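Local coordinates for protein racemase (Pseudovibrio sp. JE062, PDB 3MKC) that is named a racemase and belongs to the enolase superfamily, pairing a mandelate racemase-type N-terminal domain with a C-terminal TIM-barrel domain, at residues 14-19 / 33-38; 29-34 / 45-50. All coordinates share one frame; numbering follows the deposited sequence.

Contact 1. Residues 14-19 / 33-38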
ATOM      1  N   SER A  14      13.738 -14.719  16.391  1.00 21.31           N
ATOM      2  CA  SER A  14      14.218 -14.813  15.023  1.00 21.02           C
ATOM      3  C   SER A  14      13.381 -14.019  14.035  1.00 21.04           C
ATOM      4  O   SER A  14      12.223 -13.684  14.294  1.00 21.74           O
ATOM      5  CB  SER A  14      14.254 -16.278  14.575  1.00 21.50           C
ATOM      6  OG  SER A  14      12.943 -16.798  14.411  1.00 22.30           O
ATOM      7  N   ILE A  15      13.989 -13.719  12.898  1.00 20.60           N
ATOM      8  CA  ILE A  15      13.323 -12.992  11.835  1.00 19.12           C
ATOM      9  C   ILE A  15      13.721 -13.678  10.542  1.00 20.29           C
ATOM     10  O   ILE A  15      14.902 -13.719  10.172  1.00 20.20           O
ATOM     11  CB  ILE A  15      13.739 -11.509  11.800  1.00 19.12           C
ATOM     12  CG1 ILE A  15      13.285 -10.817  13.092  1.00 19.95           C
ATOM     13  CG2 ILE A  15      13.110 -10.825  10.582  1.00 19.55           C
ATOM     14  CD1 ILE A  15      13.569  -9.319  13.135  1.00 18.38           C
ATOM     15  N   GLU A  16      12.723 -14.227   9.866  1.00 20.47           N
ATOM     16  CA  GLU A  16      12.931 -14.951   8.626  1.00 21.59           C
ATOM     17  C   GLU A  16      12.267 -14.286   7.427  1.00 21.12           C
ATOM     18  O   GLU A  16      11.092 -13.916   7.469  1.00 19.69           O
ATOM     19  CB  GLU A  16      12.406 -16.382   8.790  1.00 24.01           C
ATOM     20  CG  GLU A  16      12.316 -17.189   7.507  1.00 28.91           C
ATOM     21  CD  GLU A  16      11.921 -18.639   7.755  1.00 31.37           C
ATOM     22  OE1 GLU A  16      11.022 -18.885   8.591  1.00 33.57           O
ATOM     23  OE2 GLU A  16      12.504 -19.535   7.108  1.00 32.47           O
ATOM     24  N   PHE A  17      13.041 -14.128   6.361  1.00 19.09           N
ATOM     25  CA  PHE A  17      12.537 -13.542   5.129  1.00 20.39           C
ATOM     26  C   PHE A  17      12.246 -14.726   4.216  1.00 20.47           C
ATOM     27  O   PHE A  17      13.143 -15.494   3.876  1.00 22.42           O
ATOM     28  CB  PHE A  17      13.586 -12.604   4.523  1.00 19.13           C
ATOM     29  CG  PHE A  17      13.546 -11.204   5.095  1.00 18.77           C
ATOM     30  CD1 PHE A  17      13.033 -10.151   4.346  1.00 17.97           C
ATOM     31  CD2 PHE A  17      13.979 -10.952   6.394  1.00 17.01           C
ATOM     32  CE1 PHE A  17      12.947  -8.862   4.880  1.00 17.85           C
ATOM     33  CE2 PHE A  17      13.898  -9.665   6.942  1.00 18.35           C
ATOM     34  CZ  PHE A  17      13.377  -8.620   6.178  1.00 15.77           C
ATOM     35  N   ILE A  18      10.987 -14.867   3.821  1.00 21.39           N
ATOM     36  CA  ILE A  18      10.571 -15.994   3.002  1.00 20.81           C
ATOM     37  C   ILE A  18      10.104 -15.646   1.604  1.00 21.09           C
ATOM     38  O   ILE A  18       8.966 -15.229   1.406  1.00 21.75           O
ATOM     39  CB  ILE A  18       9.442 -16.768   3.710  1.00 21.32           C
ATOM     40  CG1 ILE A  18       9.918 -17.206   5.094  1.00 20.74           C
ATOM     41  CG2 ILE A  18       9.008 -17.961   2.865  1.00 21.56           C
ATOM     42  CD1 ILE A  18       8.822 -17.748   5.982  1.00 23.35           C
ATOM     43  N   PRO A  19      10.980 -15.823   0.609  1.00 21.52           N
ATOM     44  CA  PRO A  19      10.650 -15.535  -0.790  1.00 22.74           C
ATOM     45  C   PRO A  19       9.490 -16.412  -1.254  1.00 23.64           C
ATOM     46  O   PRO A  19       9.493 -17.617  -1.016  1.00 24.64           O
ATOM     47  CB  PRO A  19      11.942 -15.884  -1.527  1.00 22.53           C
ATOM     48  CG  PRO A  19      12.998 -15.575  -0.512  1.00 23.70           C
ATOM     49  CD  PRO A  19      12.412 -16.140   0.758  1.00 23.19           C
ATOM     50  N   VAL A  33       7.576 -12.878   2.394  1.00 17.67           N
ATOM     51  CA  VAL A  33       6.944 -12.908   3.700  1.00 17.79           C
ATOM     52  C   VAL A  33       7.999 -12.706   4.770  1.00 19.05           C
ATOM     53  O   VAL A  33       9.093 -13.262   4.685  1.00 20.92           O
ATOM     54  CB  VAL A  33       6.246 -14.255   3.962  1.00 17.97           C
ATOM     55  CG1 VAL A  33       5.673 -14.276   5.374  1.00 17.01           C
ATOM     56  CG2 VAL A  33       5.150 -14.478   2.937  1.00 16.73           C
ATOM     57  N   VAL A  34       7.679 -11.886   5.761  1.00 18.23           N
ATOM     58  CA  VAL A  34       8.589 -11.656   6.865  1.00 18.40           C
ATOM     59  C   VAL A  34       7.940 -12.252   8.110  1.00 20.38           C
ATOM     60  O   VAL A  34       6.866 -11.816   8.528  1.00 21.10           O
ATOM     61  CB  VAL A  34       8.836 -10.158   7.103  1.00 19.47           C
ATOM     62  CG1 VAL A  34       9.716  -9.975   8.338  1.00 17.16           C
ATOM     63  CG2 VAL A  34       9.487  -9.538   5.879  1.00 17.69           C
ATOM     64  N   LYS A  35       8.590 -13.252   8.694  1.00 19.94           N
ATOM     65  CA  LYS A  35       8.069 -13.904   9.887  1.00 20.90           C
ATOM     66  C   LYS A  35       8.961 -13.605  11.088  1.00 21.00           C
ATOM     67  O   LYS A  35      10.128 -14.004  11.121  1.00 20.82           O
ATOM     68  CB  LYS A  35       8.000 -15.413   9.652  1.00 21.25           C
ATOM     69  CG  LYS A  35       7.296 -16.221  10.731  1.00 24.59           C
ATOM     70  CD  LYS A  35       7.351 -17.702  10.354  1.00 26.09           C
ATOM     71  CE  LYS A  35       6.515 -18.575  11.265  1.00 28.47           C
ATOM     72  NZ  LYS A  35       6.401 -19.960  10.702  1.00 28.97           N
ATOM     73  N   VAL A  36       8.412 -12.893  12.070  1.00 20.69           N
ATOM     74  CA  VAL A  36       9.151 -12.559  13.282  1.00 19.64           C
ATOM     75  C   VAL A  36       8.602 -13.445  14.398  1.00 20.68           C
ATOM     76  O   VAL A  36       7.421 -13.381  14.731  1.00 21.16           O
ATOM     77  CB  VAL A  36       8.969 -11.070  13.664  1.00 17.52           C
ATOM     78  CG1 VAL A  36       9.802 -10.736  14.885  1.00 16.82           C
ATOM     79  CG2 VAL A  36       9.373 -10.181  12.492  1.00 17.64           C
ATOM     80  N   THR A  37       9.469 -14.270  14.969  1.00 20.39           N
ATOM     81  CA  THR A  37       9.067 -15.193  16.019  1.00 20.53           C
ATOM     82  C   THR A  37       9.656 -14.825  17.373  1.00 20.52           C
ATOM     83  O   THR A  37      10.829 -14.468  17.461  1.00 19.84           O
ATOM     84  CB  THR A  37       9.511 -16.614  15.659  1.00 20.42           C
ATOM     85  OG1 THR A  37       9.102 -16.908  14.317  1.00 20.94           O
ATOM     86  CG2 THR A  37       8.884 -17.627  16.613  1.00 20.43           C
ATOM     87  N   ASP A  38       8.849 -14.905  18.428  1.00 20.36           N
ATOM     88  CA  ASP A  38       9.364 -14.581  19.754  1.00 21.59           C
ATOM     89  C   ASP A  38       9.863 -15.843  20.450  1.00 21.39           C
ATOM     90  O   ASP A  38       9.757 -16.942  19.910  1.00 21.03           O
ATOM     91  CB  ASP A  38       8.317 -13.849  20.613  1.00 21.17           C
ATOM     92  CG  ASP A  38       7.178 -14.745  21.076  1.00 23.43           C
ATOM     93  OD1 ASP A  38       7.321 -15.983  21.052  1.00 23.51           O
ATOM     94  OD2 ASP A  38       6.133 -14.193  21.489  1.00 22.63           O
TER
HETATM   95  O   HOH W   1      10.961 -16.210  12.685  1.00 23.51           O

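Contact 2. Residues 29-34 / 45-50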
ATOM      1  N   GLN A  29       3.914 -13.165 -10.264  1.00 33.05           N
ATOM      2  CA  GLN A  29       3.467 -12.758  -8.934  1.00 30.74           C
ATOM      3  C   GLN A  29       4.430 -13.270  -7.883  1.00 28.45           C
ATOM      4  O   GLN A  29       4.864 -14.420  -7.931  1.00 28.03           O
ATOM      5  CB  GLN A  29       2.089 -13.346  -8.627  1.00 32.12           C
ATOM      6  CG  GLN A  29       1.176 -13.448  -9.825  1.00 32.26           C
ATOM      7  CD  GLN A  29      -0.048 -14.287  -9.543  1.00 32.84           C
ATOM      8  OE1 GLN A  29      -0.754 -14.694 -10.466  1.00 33.71           O
ATOM      9  NE2 GLN A  29      -0.313 -14.549  -8.264  1.00 31.24           N
ATOM     10  N   ASN A  30       4.747 -12.427  -6.913  1.00 25.46           N
ATOM     11  CA  ASN A  30       5.647 -12.844  -5.866  1.00 22.10           C
ATOM     12  C   ASN A  30       5.629 -11.868  -4.711  1.00 20.82           C
ATOM     13  O   ASN A  30       5.052 -10.783  -4.794  1.00 20.00           O
ATOM     14  CB  ASN A  30       7.074 -12.979  -6.415  1.00 24.45           C
ATOM     15  CG  ASN A  30       7.588 -11.688  -7.019  1.00 26.41           C
ATOM     16  OD1 ASN A  30       7.572 -10.643  -6.373  1.00 27.04           O
ATOM     17  ND2 ASN A  30       8.051 -11.756  -8.262  1.00 28.43           N
ATOM     18  N   THR A  31       6.253 -12.279  -3.620  1.00 18.98           N
ATOM     19  CA  THR A  31       6.349 -11.446  -2.449  1.00 18.51           C
ATOM     20  C   THR A  31       7.421 -12.028  -1.548  1.00 19.05           C
ATOM     21  O   THR A  31       8.037 -13.057  -1.861  1.00 19.04           O
ATOM     22  CB  THR A  31       5.013 -11.380  -1.676  1.00 17.74           C
ATOM     23  OG1 THR A  31       5.104 -10.366  -0.669  1.00 17.03           O
ATOM     24  CG2 THR A  31       4.705 -12.722  -1.004  1.00 17.93           C
ATOM     25  N   VAL A  32       7.661 -11.351  -0.439  1.00 17.22           N
ATOM     26  CA  VAL A  32       8.636 -11.810   0.514  1.00 17.56           C
ATOM     27  C   VAL A  32       7.979 -11.728   1.872  1.00 17.89           C
ATOM     28  O   VAL A  32       7.809 -10.645   2.427  1.00 18.78           O
ATOM     29  CB  VAL A  32       9.891 -10.935   0.492  1.00 18.12           C
ATOM     30  CG1 VAL A  32      10.916 -11.487   1.450  1.00 18.88           C
ATOM     31  CG2 VAL A  32      10.445 -10.877  -0.920  1.00 19.55           C
ATOM     32  N   VAL A  33       7.576 -12.878   2.394  1.00 17.67           N
ATOM     33  CA  VAL A  33       6.944 -12.908   3.700  1.00 17.79           C
ATOM     34  C   VAL A  33       7.999 -12.706   4.770  1.00 19.05           C
ATOM     35  O   VAL A  33       9.093 -13.262   4.685  1.00 20.92           O
ATOM     36  CB  VAL A  33       6.246 -14.255   3.962  1.00 17.97           C
ATOM     37  CG1 VAL A  33       5.673 -14.276   5.374  1.00 17.01           C
ATOM     38  CG2 VAL A  33       5.150 -14.478   2.937  1.00 16.73           C
ATOM     39  N   VAL A  34       7.679 -11.886   5.761  1.00 18.23           N
ATOM     40  CA  VAL A  34       8.589 -11.656   6.865  1.00 18.40           C
ATOM     41  C   VAL A  34       7.940 -12.252   8.110  1.00 20.38           C
ATOM     42  O   VAL A  34       6.866 -11.816   8.528  1.00 21.10           O
ATOM     43  CB  VAL A  34       8.836 -10.158   7.103  1.00 19.47           C
ATOM     44  CG1 VAL A  34       9.716  -9.975   8.338  1.00 17.16           C
ATOM     45  CG2 VAL A  34       9.487  -9.538   5.879  1.00 17.69           C
ATOM     46  N   LEU A  45       3.410 -11.748  11.018  1.00 16.49           N
ATOM     47  CA  LEU A  45       3.629 -11.794   9.585  1.00 16.45           C
ATOM     48  C   LEU A  45       3.542 -10.427   8.923  1.00 16.39           C
ATOM     49  O   LEU A  45       2.645  -9.642   9.213  1.00 17.15           O
ATOM     50  CB  LEU A  45       2.598 -12.718   8.937  1.00 18.56           C
ATOM     51  CG  LEU A  45       2.626 -14.172   9.411  1.00 18.34           C
ATOM     52  CD1 LEU A  45       1.379 -14.894   8.944  1.00 18.83           C
ATOM     53  CD2 LEU A  45       3.880 -14.845   8.879  1.00 17.07           C
ATOM     54  N   GLY A  46       4.491 -10.167   8.032  1.00 16.27           N
ATOM     55  CA  GLY A  46       4.517  -8.919   7.293  1.00 15.31           C
ATOM     56  C   GLY A  46       5.048  -9.282   5.926  1.00 15.21           C
ATOM     57  O   GLY A  46       5.304 -10.452   5.663  1.00 15.30           O
ATOM     58  N   GLU A  47       5.190  -8.316   5.031  1.00 16.70           N
ATOM     59  CA  GLU A  47       5.750  -8.635   3.732  1.00 16.93           C
ATOM     60  C   GLU A  47       6.450  -7.416   3.155  1.00 17.49           C
ATOM     61  O   GLU A  47       6.073  -6.275   3.443  1.00 15.88           O
ATOM     62  CB  GLU A  47       4.674  -9.179   2.778  1.00 18.55           C
ATOM     63  CG  GLU A  47       3.701  -8.174   2.220  1.00 18.46           C
ATOM     64  CD  GLU A  47       2.639  -8.828   1.351  1.00 19.91           C
ATOM     65  OE1 GLU A  47       2.896  -9.920   0.801  1.00 18.94           O
ATOM     66  OE2 GLU A  47       1.548  -8.245   1.209  1.00 17.05           O
ATOM     67  N   ALA A  48       7.492  -7.675   2.371  1.00 16.71           N
ATOM     68  CA  ALA A  48       8.292  -6.624   1.759  1.00 16.06           C
ATOM     69  C   ALA A  48       8.211  -6.648   0.238  1.00 15.18           C
ATOM     70  O   ALA A  48       8.098  -7.713  -0.373  1.00 13.22           O
ATOM     71  CB  ALA A  48       9.745  -6.771   2.202  1.00 15.29           C
ATOM     72  N   ASP A  49       8.274  -5.467  -0.372  1.00 14.85           N
ATOM     73  CA  ASP A  49       8.226  -5.362  -1.826  1.00 14.23           C
ATOM     74  C   ASP A  49       9.644  -5.590  -2.364  1.00 14.65           C
ATOM     75  O   ASP A  49      10.590  -5.718  -1.581  1.00 13.89           O
ATOM     76  CB  ASP A  49       7.713  -3.976  -2.223  1.00 14.58           C
ATOM     77  CG  ASP A  49       7.252  -3.911  -3.664  1.00 15.69           C
ATOM     78  OD1 ASP A  49       6.942  -4.969  -4.253  1.00 16.24           O
ATOM     79  OD2 ASP A  49       7.186  -2.794  -4.206  1.00 15.28           O
ATOM     80  N   GLY A  50       9.774  -5.654  -3.688  1.00 14.57           N
ATOM     81  CA  GLY A  50      11.072  -5.857  -4.318  1.00 15.97           C
ATOM     82  C   GLY A  50      11.325  -7.275  -4.807  1.00 17.08           C
ATOM     83  O   GLY A  50      10.625  -8.213  -4.416  1.00 17.04           O
TER

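Contact 1. Residues 14-19 / 33-38
Strands 12-22 and 29-38 form the first beta hairpin of the N-terminal domain, and here S14 to I18 run antiparallel to V33 to T37, the two segment axes at 159°. Three hydrogen-bonded pairs, S14 with T37, E16 with K35 and I18 with V33, bond N to O both ways. The middle pair is nearly straight: E16 N to K35 O and K35 N to E16 O are both 2.9 Å. At the I18 end, I18 N to V33 O and V33 N to I18 O close the run.

I15, F17, V34 and V36 share the inner face. V34 divides its branches between two neighbours: CG1, anti to the backbone N (chi1 176°), lies beside I15 CG2, while CG2 rests over one face of the F17 ring, off toward its rim, in a CH-pi contact 4.0 Å from the ring centroid. I15 CG1 runs alongside V36, 3.9 Å from V36 CG1. Helix 102-122 packs on this face through I110 against F17 and V34, and through A113 and L117 against V36; helix 52-59 meets F17 as well.

The other face is more polar. One water bridges S14 OG (2.7 Å), T37 OG1 (2.6 Å) and K35 O (2.8 Å), tying together two hydroxyls that stand 3.8 Å apart, S14 OG to T37 OG1. E16 and K35 both stretch out from this face, but E16 OE1 and K35 NZ are not in contact; K35 makes a cation-pi interaction with Y43 of strand 43-48. A meandering antiparallel sheet with one apolar face against helices is typical of the alpha+beta N-terminal domain of the enolase superfamily.

Contact 2. Residues 29-34 / 45-50
T31 overlaps the carboxylate end of E47, the two side chains crossing at about a right angle. T31 OG1 donates to E47 OE1 over 2.7 Å, reaching that oxygen from above the carboxylate plane, 41° out of it. With OG1 anti to its own backbone N (chi1 -170°), T31 presents the hydroxyl to E47, while E47 CG sits between N and the carbonyl carbon (chi1 74°) and the chain extends from there. The carboxylate is gripped further by the barrel domain: T318 OG1 bonds the same OE1 and T321 OG1 bonds OE2.

Beside this polar pair, V33 CG1 meets L45 CD2 at 4.0 Å, and I320 of helix 319-331 packs on both V33 and E47. The backbones are antiparallel. V34 N to G46 O is 2.8 Å, and G46 N returns a bond to V34 O at 2.9 Å. Farther along, A48 N reaches V32 O at 3.0 Å, and E47 CA lies 3.2 Å from the same oxygen. V32 N, by contrast, is buried with no partner in the model. Next along the chain, D49 forms salt bridges with R290 and K317. Three hydroxyls around the buried E47 carboxylate probably help it to keep a negative charge, and they join the sheet edge to the barrel.

Contacts 1 and 2 lie about 10 Å apart, centre to centre, in one three-stranded antiparallel sheet of order 12-22, 29-38, 43-48. Strand 29-38 is the middle strand and serves both: V33 and V34 belong to each contact, the backbone of V33 bonding to strand 12-22 and that of V34 to strand 43-48. Along the chain the two form successive hairpins. Their side chains also touch directly, F17 CD1 with V32 CG1 at 3.8 Å and K35 CG with L45 CD2 at 4.1 Å. Contact 2 lies nearer the centre of the chain, about 12 Å against 20 Å, and it is there, where E47 meets T318 and T321, that the sheet reaches the barrel domain.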